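Protein involved in catabolism of external DNA (Legionella pneumophila subsp. pneumophila, PDB 2OO3) probably methylates N6 of an adenine in 23S ribosomal RNA, taking the methyl group from S-adenosyl-L-methionine. Local coordinates at residues H10-I18 against E61-V69; H20-T31 against Y99-L110. All coordinates share one frame; numbering follows the deposited sequence.

Contact 1. Residues H10-I18 against E61-V69; sequences HAGNFADVI and EYKEGINPV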
loop_
_atom_site.group_PDB
_atom_site.type_symbol
_atom_site.label_atom_id
_atom_site.label_comp_id
_atom_site.label_asym_id
_atom_site.label_seq_id
_atom_site.Cartn_x
_atom_site.Cartn_y
_atom_site.Cartn_z
ATOM N N HIS A 10 -11.205 -0.754 9.606
ATOM C CA HIS A 10 -10.878 -2.097 9.015
ATOM C C HIS A 10 -9.401 -2.486 9.146
ATOM O O HIS A 10 -8.906 -3.207 8.288
ATOM C CB HIS A 10 -11.199 -2.119 7.507
ATOM C CG HIS A 10 -12.433 -1.366 7.118
ATOM N ND1 HIS A 10 -13.688 -1.935 7.137
ATOM C CD2 HIS A 10 -12.602 -0.090 6.690
ATOM C CE1 HIS A 10 -14.581 -1.038 6.746
ATOM N NE2 HIS A 10 -13.949 0.093 6.475
ATOM N N ALA A 11 -8.694 -2.000 10.166
ATOM C CA ALA A 11 -7.227 -2.180 10.242
ATOM C C ALA A 11 -6.810 -3.641 10.261
ATOM O O ALA A 11 -7.306 -4.442 11.061
ATOM C CB ALA A 11 -6.648 -1.480 11.475
ATOM N N GLY A 12 -5.874 -3.986 9.400
ATOM C CA GLY A 12 -5.366 -5.348 9.379
ATOM C C GLY A 12 -6.259 -6.322 8.633
ATOM O O GLY A 12 -6.033 -7.535 8.729
ATOM N N ASN A 13 -7.260 -5.813 7.887
ATOM C CA ASN A 13 -8.079 -6.698 7.025
ATOM C C ASN A 13 -7.241 -7.264 5.851
ATOM O O ASN A 13 -6.045 -6.926 5.712
ATOM C CB ASN A 13 -9.395 -6.022 6.559
ATOM C CG ASN A 13 -9.173 -4.910 5.518
ATOM O OD1 ASN A 13 -8.057 -4.514 5.254
ATOM N ND2 ASN A 13 -10.264 -4.414 4.920
ATOM N N PHE A 14 -7.843 -8.129 5.023
ATOM C CA PHE A 14 -7.089 -8.782 3.958
ATOM C C PHE A 14 -6.452 -7.773 3.002
ATOM O O PHE A 14 -5.353 -8.023 2.461
ATOM C CB PHE A 14 -7.973 -9.810 3.197
ATOM C CG PHE A 14 -8.882 -9.183 2.176
ATOM C CD1 PHE A 14 -8.510 -9.141 0.850
ATOM C CD2 PHE A 14 -10.072 -8.582 2.556
ATOM C CE1 PHE A 14 -9.334 -8.562 -0.114
ATOM C CE2 PHE A 14 -10.915 -7.993 1.591
ATOM C CZ PHE A 14 -10.533 -7.977 0.266
ATOM N N ALA A 15 -7.108 -6.634 2.792
ATOM C CA ALA A 15 -6.608 -5.603 1.881
ATOM C C ALA A 15 -5.381 -4.918 2.438
ATOM O O ALA A 15 -4.428 -4.646 1.697
ATOM C CB ALA A 15 -7.684 -4.566 1.627
ATOM N N ASP A 16 -5.404 -4.614 3.739
ATOM C CA ASP A 16 -4.194 -4.130 4.421
ATOM C C ASP A 16 -3.037 -5.095 4.258
ATOM O O ASP A 16 -1.916 -4.699 4.023
ATOM C CB ASP A 16 -4.453 -3.905 5.911
ATOM C CG ASP A 16 -4.930 -2.472 6.215
ATOM O OD1 ASP A 16 -5.061 -1.656 5.264
ATOM O OD2 ASP A 16 -5.166 -2.172 7.418
ATOM N N VAL A 17 -3.304 -6.385 4.401
ATOM C CA VAL A 17 -2.224 -7.354 4.335
ATOM C C VAL A 17 -1.528 -7.300 2.972
ATOM O O VAL A 17 -0.287 -7.117 2.892
ATOM C CB VAL A 17 -2.712 -8.797 4.643
ATOM C CG1 VAL A 17 -1.566 -9.816 4.377
ATOM C CG2 VAL A 17 -3.172 -8.887 6.088
ATOM N N ILE A 18 -2.309 -7.420 1.889
ATOM C CA ILE A 18 -1.667 -7.395 0.578
ATOM C C ILE A 18 -1.044 -6.030 0.244
ATOM O O ILE A 18 0.064 -5.940 -0.320
ATOM C CB ILE A 18 -2.557 -7.924 -0.574
ATOM C CG1 ILE A 18 -1.781 -7.864 -1.921
ATOM C CG2 ILE A 18 -3.829 -7.115 -0.717
ATOM C CD1 ILE A 18 -0.443 -8.716 -1.968
ATOM N N GLU A 61 -12.076 -7.112 11.962
ATOM C CA GLU A 61 -11.749 -7.558 10.608
ATOM C C GLU A 61 -10.332 -8.136 10.521
ATOM O O GLU A 61 -10.047 -8.971 9.670
ATOM C CB GLU A 61 -11.961 -6.447 9.570
ATOM C CG GLU A 61 -13.431 -6.298 9.186
ATOM C CD GLU A 61 -13.679 -5.588 7.855
ATOM O OE1 GLU A 61 -14.701 -4.859 7.786
ATOM O OE2 GLU A 61 -12.899 -5.773 6.877
ATOM N N TYR A 62 -9.463 -7.717 11.433
ATOM C CA TYR A 62 -8.104 -8.242 11.464
ATOM C C TYR A 62 -8.029 -9.754 11.660
ATOM O O TYR A 62 -7.077 -10.388 11.208
ATOM C CB TYR A 62 -7.265 -7.517 12.516
ATOM C CG TYR A 62 -7.489 -7.976 13.924
ATOM C CD1 TYR A 62 -6.708 -8.978 14.474
ATOM C CD2 TYR A 62 -8.480 -7.391 14.713
ATOM C CE1 TYR A 62 -6.902 -9.410 15.782
ATOM C CE2 TYR A 62 -8.685 -7.822 16.034
ATOM C CZ TYR A 62 -7.887 -8.819 16.553
ATOM O OH TYR A 62 -8.083 -9.249 17.854
ATOM N N LYS A 63 -9.014 -10.334 12.346
ATOM C CA LYS A 63 -9.085 -11.803 12.513
ATOM C C LYS A 63 -9.054 -12.605 11.211
ATOM O O LYS A 63 -8.654 -13.778 11.210
ATOM C CB LYS A 63 -10.326 -12.171 13.303
ATOM C CG LYS A 63 -10.285 -11.584 14.687
ATOM C CD LYS A 63 -11.560 -11.858 15.426
ATOM C CE LYS A 63 -11.567 -13.230 16.003
ATOM N NZ LYS A 63 -12.959 -13.415 16.469
ATOM N N GLU A 64 -9.464 -11.962 10.118
ATOM C CA GLU A 64 -9.478 -12.584 8.794
ATOM C C GLU A 64 -8.463 -12.024 7.830
ATOM O O GLU A 64 -8.478 -12.368 6.634
ATOM C CB GLU A 64 -10.845 -12.422 8.175
ATOM C CG GLU A 64 -11.856 -13.298 8.865
ATOM C CD GLU A 64 -13.210 -13.190 8.222
ATOM O OE1 GLU A 64 -13.522 -12.096 7.651
ATOM O OE2 GLU A 64 -13.946 -14.203 8.296
ATOM N N GLY A 65 -7.597 -11.140 8.322
ATOM C CA GLY A 65 -6.583 -10.577 7.471
ATOM C C GLY A 65 -5.273 -10.967 8.072
ATOM O O GLY A 65 -4.811 -12.080 7.876
ATOM N N ILE A 66 -4.675 -10.035 8.809
ATOM C CA ILE A 66 -3.411 -10.279 9.458
ATOM C C ILE A 66 -3.409 -11.487 10.431
ATOM O O ILE A 66 -2.411 -12.195 10.519
ATOM C CB ILE A 66 -2.853 -9.011 10.170
ATOM C CG1 ILE A 66 -1.456 -9.257 10.765
ATOM C CG2 ILE A 66 -3.777 -8.523 11.283
ATOM C CD1 ILE A 66 -0.434 -9.823 9.765
ATOM N N ASN A 67 -4.494 -11.717 11.173
ATOM C CA ASN A 67 -4.374 -12.704 12.247
ATOM C C ASN A 67 -3.937 -14.129 11.803
ATOM O O ASN A 67 -3.054 -14.711 12.440
ATOM C CB ASN A 67 -5.616 -12.740 13.150
ATOM C CG ASN A 67 -5.284 -13.164 14.571
ATOM O OD1 ASN A 67 -4.235 -12.790 15.117
ATOM N ND2 ASN A 67 -6.178 -13.940 15.190
ATOM N N PRO A 68 -4.568 -14.706 10.754
ATOM C CA PRO A 68 -4.099 -16.047 10.303
ATOM C C PRO A 68 -2.648 -16.048 9.804
ATOM O O PRO A 68 -1.919 -17.036 9.968
ATOM C CB PRO A 68 -5.046 -16.388 9.130
ATOM C CG PRO A 68 -6.264 -15.492 9.334
ATOM C CD PRO A 68 -5.727 -14.230 9.973
ATOM N N VAL A 69 -2.237 -14.932 9.212
ATOM C CA VAL A 69 -0.905 -14.796 8.645
ATOM C C VAL A 69 0.075 -14.710 9.813
ATOM O O VAL A 69 1.115 -15.423 9.832
ATOM C CB VAL A 69 -0.824 -13.545 7.679
ATOM C CG1 VAL A 69 0.598 -13.265 7.249
ATOM C CG2 VAL A 69 -1.674 -13.768 6.439
HETATM O O HOH W 1 -9.739 -4.930 12.528
HETATM O O HOH W 2 -10.249 -9.112 6.200
#
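Glu61 reaches across to His10 and Asn13 with an extended side chain that can be followed atom by atom. Glu61 CB lies 4.0 Å from Asn13 CB. CG, held beside the backbone N (chi1 -80°), carries the chain on alongside both partners, all three side chains pointing the same way. At the tip the carboxylate divides its work: Glu61 OE2 rests 3.5 Å from Asn13 CB, while Glu61 OE1 accepts a hydrogen bond from His10 ND1 at 3.2 Å. That bond is nearly straight and lies in the imidazole plane, yet it meets OE1 from well above the carboxylate plane, with the two planes 63° apart.

Deeper in, backbone replaces side chains. Ile66 N donates to Gly12 O over 2.8 Å, and the CA-H groups of Tyr62 and Gly65 turn to the same oxygen. Two glycines let the backbones close in: Gly65 CA lies 3.3 Å from Gly12 O, and Gly12 CA is 4.5 Å from Tyr62 CA. Val17 CG2 then packs 3.3 Å from Ile66 N, and Tyr83 of helix 81-90 touches both Val17 and Ile66. One water links Ala11 O to Tyr62 N.

The type II turn from His10 to Asn13 leads directly into helix 14-30, where Asn13 OD1 caps Asp16 N, and Asp16 OD2 in return takes the N-H of Gly12. These two bonds tie the turn to the start of the helix, and the Glu61 carboxylate would tend to stabilise a protonated His10, although the bond needs only a proton on ND1.

Contact 2. Residues H20-T31 against Y99-L110; sequences HITLTRLLAYLT and YPGSPYFAINQL
The imidazole of His20 and the phenol of Tyr99 come from opposite directions and meet rim to rim, their planes 30° apart. His20 ND1 and Tyr99 OH share a nearly straight hydrogen bond of 2.7 Å, in which either could be the donor. Phe105 arrives at about a right angle to His20 and sets CE2 over one imidazole face, offset toward the rim; the ring pair is oblique, while His20 CB makes an off-centre CH-pi contact with the Phe105 ring. CG of His20 stands anti to the carbonyl carbon (chi1 -69°), which swings the ring toward the start of helix 102-109. There a water accepts from Ser102 N and makes a weak bond to His20 NE2. Tyr83 extends the cluster, bonding to Tyr99 OH, its ring meeting that of Phe105.

Farther along, helices 20-30 and 102-109 run nearly parallel, 23° apart with axes 10.1 Å from each other. Leu23 CD2 packs on Ser102 CB at 3.6 Å, and Thr24 CG2 approaches Phe105 CD1. Gln109, extended beyond CG, slants across Thr24 and Leu27; Gln109 NE2 donates to Thr24 O over 2.9 Å, adding a second donor to a carbonyl that already receives Ala28 N. The side chains of Leu27 and Leu110 cross at about a right angle, Leu27 CD2 3.8 Å from Leu110 CD2, and a water joins Thr31 OG1 to Gln109 O.

His20 and Ser102 are both predicted to bind S-adenosyl-L-methionine, so the aromatic cluster probably orients the histidine at the cofactor site. At the other end, Gln109 OE1 is buried against Thr24 and Leu27 without a polar partner, and NE2 alone ties the amide to the helix.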
loop_
_atom_site.group_PDB
_atom_site.type_symbol
_atom_site.label_atom_id
_atom_site.label_comp_id
_atom_site.label_asym_id
_atom_site.label_seq_id
_atom_site.Cartn_x
_atom_site.Cartn_y
_atom_site.Cartn_z
ATOM N N HIS A 20 0.209 -3.803 2.369
ATOM C CA HIS A 20 1.400 -3.534 3.174
ATOM C C HIS A 20 2.580 -4.445 2.836
ATOM O O HIS A 20 3.709 -4.004 2.864
ATOM C CB HIS A 20 1.070 -3.570 4.662
ATOM C CG HIS A 20 0.208 -2.418 5.106
ATOM N ND1 HIS A 20 -0.673 -2.512 6.163
ATOM C CD2 HIS A 20 0.112 -1.139 4.650
ATOM C CE1 HIS A 20 -1.270 -1.346 6.347
ATOM N NE2 HIS A 20 -0.819 -0.499 5.437
ATOM N N ILE A 21 2.317 -5.702 2.480
ATOM C CA ILE A 21 3.404 -6.559 2.031
ATOM C C ILE A 21 3.962 -5.992 0.740
ATOM O O ILE A 21 5.200 -5.945 0.572
ATOM C CB ILE A 21 2.940 -8.027 1.797
ATOM C CG1 ILE A 21 2.442 -8.602 3.127
ATOM C CG2 ILE A 21 4.096 -8.865 1.199
ATOM C CD1 ILE A 21 1.737 -9.979 2.997
ATOM N N THR A 22 3.056 -5.575 -0.165
ATOM C CA THR A 22 3.452 -4.900 -1.420
ATOM C C THR A 22 4.357 -3.707 -1.129
ATOM O O THR A 22 5.435 -3.594 -1.700
ATOM C CB THR A 22 2.238 -4.472 -2.241
ATOM O OG1 THR A 22 1.521 -5.665 -2.637
ATOM C CG2 THR A 22 2.669 -3.729 -3.506
ATOM N N LEU A 23 3.917 -2.822 -0.242
ATOM C CA LEU A 23 4.756 -1.700 0.197
ATOM C C LEU A 23 6.140 -2.175 0.679
ATOM O O LEU A 23 7.156 -1.638 0.258
ATOM C CB LEU A 23 4.033 -0.923 1.317
ATOM C CG LEU A 23 4.801 0.241 1.955
ATOM C CD1 LEU A 23 5.265 1.301 0.928
ATOM C CD2 LEU A 23 3.928 0.904 3.062
ATOM N N THR A 24 6.189 -3.190 1.548
ATOM C CA THR A 24 7.481 -3.646 2.072
ATOM C C THR A 24 8.430 -4.117 0.969
ATOM O O THR A 24 9.644 -3.887 1.063
ATOM C CB THR A 24 7.384 -4.704 3.211
ATOM O OG1 THR A 24 6.975 -5.979 2.693
ATOM C CG2 THR A 24 6.432 -4.245 4.355
ATOM N N ARG A 25 7.883 -4.739 -0.082
ATOM C CA ARG A 25 8.722 -5.289 -1.168
ATOM C C ARG A 25 9.237 -4.121 -2.003
ATOM O O ARG A 25 10.411 -4.105 -2.422
ATOM C CB ARG A 25 7.920 -6.280 -2.034
ATOM C CG ARG A 25 7.381 -7.482 -1.228
ATOM C CD ARG A 25 8.335 -8.688 -1.175
ATOM N NE ARG A 25 9.775 -8.421 -1.214
ATOM C CZ ARG A 25 10.602 -8.495 -0.168
ATOM N NH1 ARG A 25 10.172 -8.767 1.046
ATOM N NH2 ARG A 25 11.876 -8.260 -0.334
ATOM N N LEU A 26 8.389 -3.100 -2.183
ATOM C CA LEU A 26 8.798 -1.912 -2.943
ATOM C C LEU A 26 9.908 -1.167 -2.208
ATOM O O LEU A 26 10.885 -0.760 -2.827
ATOM C CB LEU A 26 7.598 -0.981 -3.223
ATOM C CG LEU A 26 6.529 -1.621 -4.147
ATOM C CD1 LEU A 26 5.355 -0.679 -4.234
ATOM C CD2 LEU A 26 7.121 -1.906 -5.576
ATOM N N LEU A 27 9.761 -1.024 -0.891
ATOM C CA LEU A 27 10.753 -0.340 -0.045
ATOM C C LEU A 27 12.082 -1.092 -0.010
ATOM O O LEU A 27 13.142 -0.487 -0.163
ATOM C CB LEU A 27 10.220 -0.146 1.373
ATOM C CG LEU A 27 9.061 0.882 1.492
ATOM C CD1 LEU A 27 8.482 0.755 2.881
ATOM C CD2 LEU A 27 9.491 2.304 1.234
ATOM N N ALA A 28 11.998 -2.418 0.135
ATOM C CA ALA A 28 13.160 -3.301 0.103
ATOM C C ALA A 28 13.930 -3.163 -1.200
ATOM O O ALA A 28 15.169 -3.207 -1.182
ATOM C CB ALA A 28 12.759 -4.758 0.325
ATOM N N TYR A 29 13.227 -2.983 -2.324
ATOM C CA TYR A 29 13.933 -2.862 -3.611
ATOM C C TYR A 29 14.610 -1.526 -3.745
ATOM O O TYR A 29 15.801 -1.437 -4.117
ATOM C CB TYR A 29 12.980 -2.983 -4.788
ATOM C CG TYR A 29 13.682 -2.803 -6.129
ATOM C CD1 TYR A 29 14.421 -3.851 -6.689
ATOM C CD2 TYR A 29 13.600 -1.589 -6.846
ATOM C CE1 TYR A 29 15.049 -3.711 -7.935
ATOM C CE2 TYR A 29 14.224 -1.432 -8.091
ATOM C CZ TYR A 29 14.932 -2.509 -8.635
ATOM O OH TYR A 29 15.564 -2.392 -9.875
ATOM N N LEU A 30 13.844 -0.471 -3.467
ATOM C CA LEU A 30 14.326 0.881 -3.754
ATOM C C LEU A 30 15.480 1.298 -2.877
ATOM O O LEU A 30 16.337 2.081 -3.307
ATOM C CB LEU A 30 13.192 1.898 -3.668
ATOM C CG LEU A 30 12.191 1.888 -4.829
ATOM C CD1 LEU A 30 11.105 2.912 -4.531
ATOM C CD2 LEU A 30 12.870 2.219 -6.110
ATOM N N THR A 31 15.491 0.811 -1.635
ATOM C CA THR A 31 16.582 1.131 -0.721
ATOM C C THR A 31 17.897 0.399 -1.110
ATOM O O THR A 31 18.934 0.564 -0.438
ATOM C CB THR A 31 16.199 0.839 0.751
ATOM O OG1 THR A 31 15.757 -0.522 0.855
ATOM C CG2 THR A 31 15.050 1.799 1.227
ATOM N N TYR A 99 -1.802 -2.945 15.059
ATOM C CA TYR A 99 -1.400 -3.120 13.665
ATOM C C TYR A 99 -0.796 -1.800 13.123
ATOM O O TYR A 99 -1.396 -0.737 13.311
ATOM C CB TYR A 99 -2.619 -3.570 12.811
ATOM C CG TYR A 99 -2.238 -3.909 11.380
ATOM C CD1 TYR A 99 -1.608 -5.108 11.085
ATOM C CD2 TYR A 99 -2.465 -3.006 10.342
ATOM C CE1 TYR A 99 -1.251 -5.423 9.784
ATOM C CE2 TYR A 99 -2.077 -3.294 9.034
ATOM C CZ TYR A 99 -1.485 -4.524 8.774
ATOM O OH TYR A 99 -1.061 -4.824 7.521
ATOM N N PRO A 100 0.380 -1.866 12.451
ATOM C CA PRO A 100 0.976 -0.632 11.926
ATOM C C PRO A 100 0.291 -0.135 10.660
ATOM O O PRO A 100 -0.221 -0.934 9.859
ATOM C CB PRO A 100 2.432 -1.022 11.631
ATOM C CG PRO A 100 2.554 -2.487 11.838
ATOM C CD PRO A 100 1.186 -3.056 12.135
ATOM N N GLY A 101 0.255 1.177 10.483
ATOM C CA GLY A 101 -0.222 1.727 9.222
ATOM C C GLY A 101 0.971 1.823 8.295
ATOM O O GLY A 101 2.104 1.629 8.740
ATOM N N SER A 102 0.734 2.140 7.024
ATOM C CA SER A 102 1.796 2.267 6.044
ATOM C C SER A 102 2.945 3.201 6.472
ATOM O O SER A 102 4.128 2.866 6.255
ATOM C CB SER A 102 1.224 2.611 4.645
ATOM O OG SER A 102 0.664 3.906 4.657
ATOM N N PRO A 103 2.643 4.335 7.131
ATOM C CA PRO A 103 3.798 5.162 7.565
ATOM C C PRO A 103 4.750 4.442 8.546
ATOM O O PRO A 103 5.940 4.654 8.468
ATOM C CB PRO A 103 3.117 6.339 8.303
ATOM C CG PRO A 103 1.779 6.425 7.718
ATOM C CD PRO A 103 1.367 4.978 7.535
ATOM N N TYR A 104 4.210 3.599 9.432
ATOM C CA TYR A 104 5.020 2.823 10.375
ATOM C C TYR A 104 5.896 1.797 9.648
ATOM O O TYR A 104 7.072 1.623 9.997
ATOM C CB TYR A 104 4.118 2.162 11.440
ATOM C CG TYR A 104 4.875 1.711 12.667
ATOM C CD1 TYR A 104 4.951 2.529 13.803
ATOM C CD2 TYR A 104 5.482 0.458 12.713
ATOM C CE1 TYR A 104 5.681 2.138 14.943
ATOM C CE2 TYR A 104 6.181 0.032 13.880
ATOM C CZ TYR A 104 6.277 0.889 14.968
ATOM O OH TYR A 104 6.953 0.493 16.096
ATOM N N PHE A 105 5.375 1.148 8.610
ATOM C CA PHE A 105 6.257 0.332 7.750
ATOM C C PHE A 105 7.372 1.162 7.093
ATOM O O PHE A 105 8.567 0.756 7.087
ATOM C CB PHE A 105 5.422 -0.419 6.686
ATOM C CG PHE A 105 4.522 -1.497 7.270
ATOM C CD1 PHE A 105 5.054 -2.743 7.657
ATOM C CD2 PHE A 105 3.164 -1.280 7.414
ATOM C CE1 PHE A 105 4.215 -3.748 8.198
ATOM C CE2 PHE A 105 2.313 -2.289 7.945
ATOM C CZ PHE A 105 2.852 -3.507 8.342
ATOM N N ALA A 106 7.015 2.305 6.511
ATOM C CA ALA A 106 8.000 3.101 5.764
ATOM C C ALA A 106 9.146 3.620 6.654
ATOM O O ALA A 106 10.328 3.590 6.291
ATOM C CB ALA A 106 7.298 4.251 5.006
ATOM N N ILE A 107 8.789 4.084 7.842
ATOM C CA ILE A 107 9.773 4.584 8.777
ATOM C C ILE A 107 10.720 3.463 9.182
ATOM O O ILE A 107 11.899 3.690 9.403
ATOM C CB ILE A 107 9.069 5.242 10.003
ATOM C CG1 ILE A 107 8.440 6.575 9.586
ATOM C CG2 ILE A 107 10.069 5.534 11.073
ATOM C CD1 ILE A 107 7.403 7.189 10.633
ATOM N N ASN A 108 10.220 2.233 9.233
ATOM C CA ASN A 108 11.098 1.118 9.563
ATOM C C ASN A 108 12.086 0.744 8.476
ATOM O O ASN A 108 13.245 0.468 8.778
ATOM C CB ASN A 108 10.306 -0.120 10.020
ATOM C CG ASN A 108 10.126 -0.143 11.513
ATOM O OD1 ASN A 108 11.017 -0.590 12.257
ATOM N ND2 ASN A 108 9.011 0.410 11.976
ATOM N N GLN A 109 11.656 0.738 7.223
ATOM C CA GLN A 109 12.532 0.322 6.140
ATOM C C GLN A 109 13.382 1.405 5.451
ATOM O O GLN A 109 14.409 1.094 4.807
ATOM C CB GLN A 109 11.687 -0.376 5.097
ATOM C CG GLN A 109 11.524 -1.873 5.382
ATOM C CD GLN A 109 10.648 -2.487 4.346
ATOM O OE1 GLN A 109 9.462 -2.211 4.319
ATOM N NE2 GLN A 109 11.231 -3.241 3.434
ATOM N N LEU A 110 12.947 2.650 5.541
ATOM C CA LEU A 110 13.668 3.744 4.906
ATOM C C LEU A 110 14.904 4.137 5.708
ATOM O O LEU A 110 15.107 3.621 6.813
ATOM C CB LEU A 110 12.735 4.940 4.647
ATOM C CG LEU A 110 11.747 4.672 3.490
ATOM C CD1 LEU A 110 10.774 5.837 3.340
ATOM C CD2 LEU A 110 12.475 4.477 2.193
HETATM O O HOH W 3 -2.156 2.365 6.479
HETATM O O HOH W 4 15.467 -1.232 3.618
#

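Both contacts draw on helix 14-30: contact 1 holds its first turn and the preceding loop, contact 2 most of its remaining length. Contact 1 is only partly buried and grades from a polar, exposed edge at His10 and Glu61 to small apolar packing, with main-chain atoms and glycines setting its closeness. Contact 2 lies nearer the centre of the chain and is the larger interface, built mainly from aromatic and aliphatic side chains, with one amide bond, between two helices and the end of strand 98-100, beside strand 38-41 of the central sheet. The two meet at Tyr99, whose ring touches Gly12 and Ile66 while its hydroxyl bonds to His20. The ordered entry to the helix therefore adjoins the predicted cofactor site.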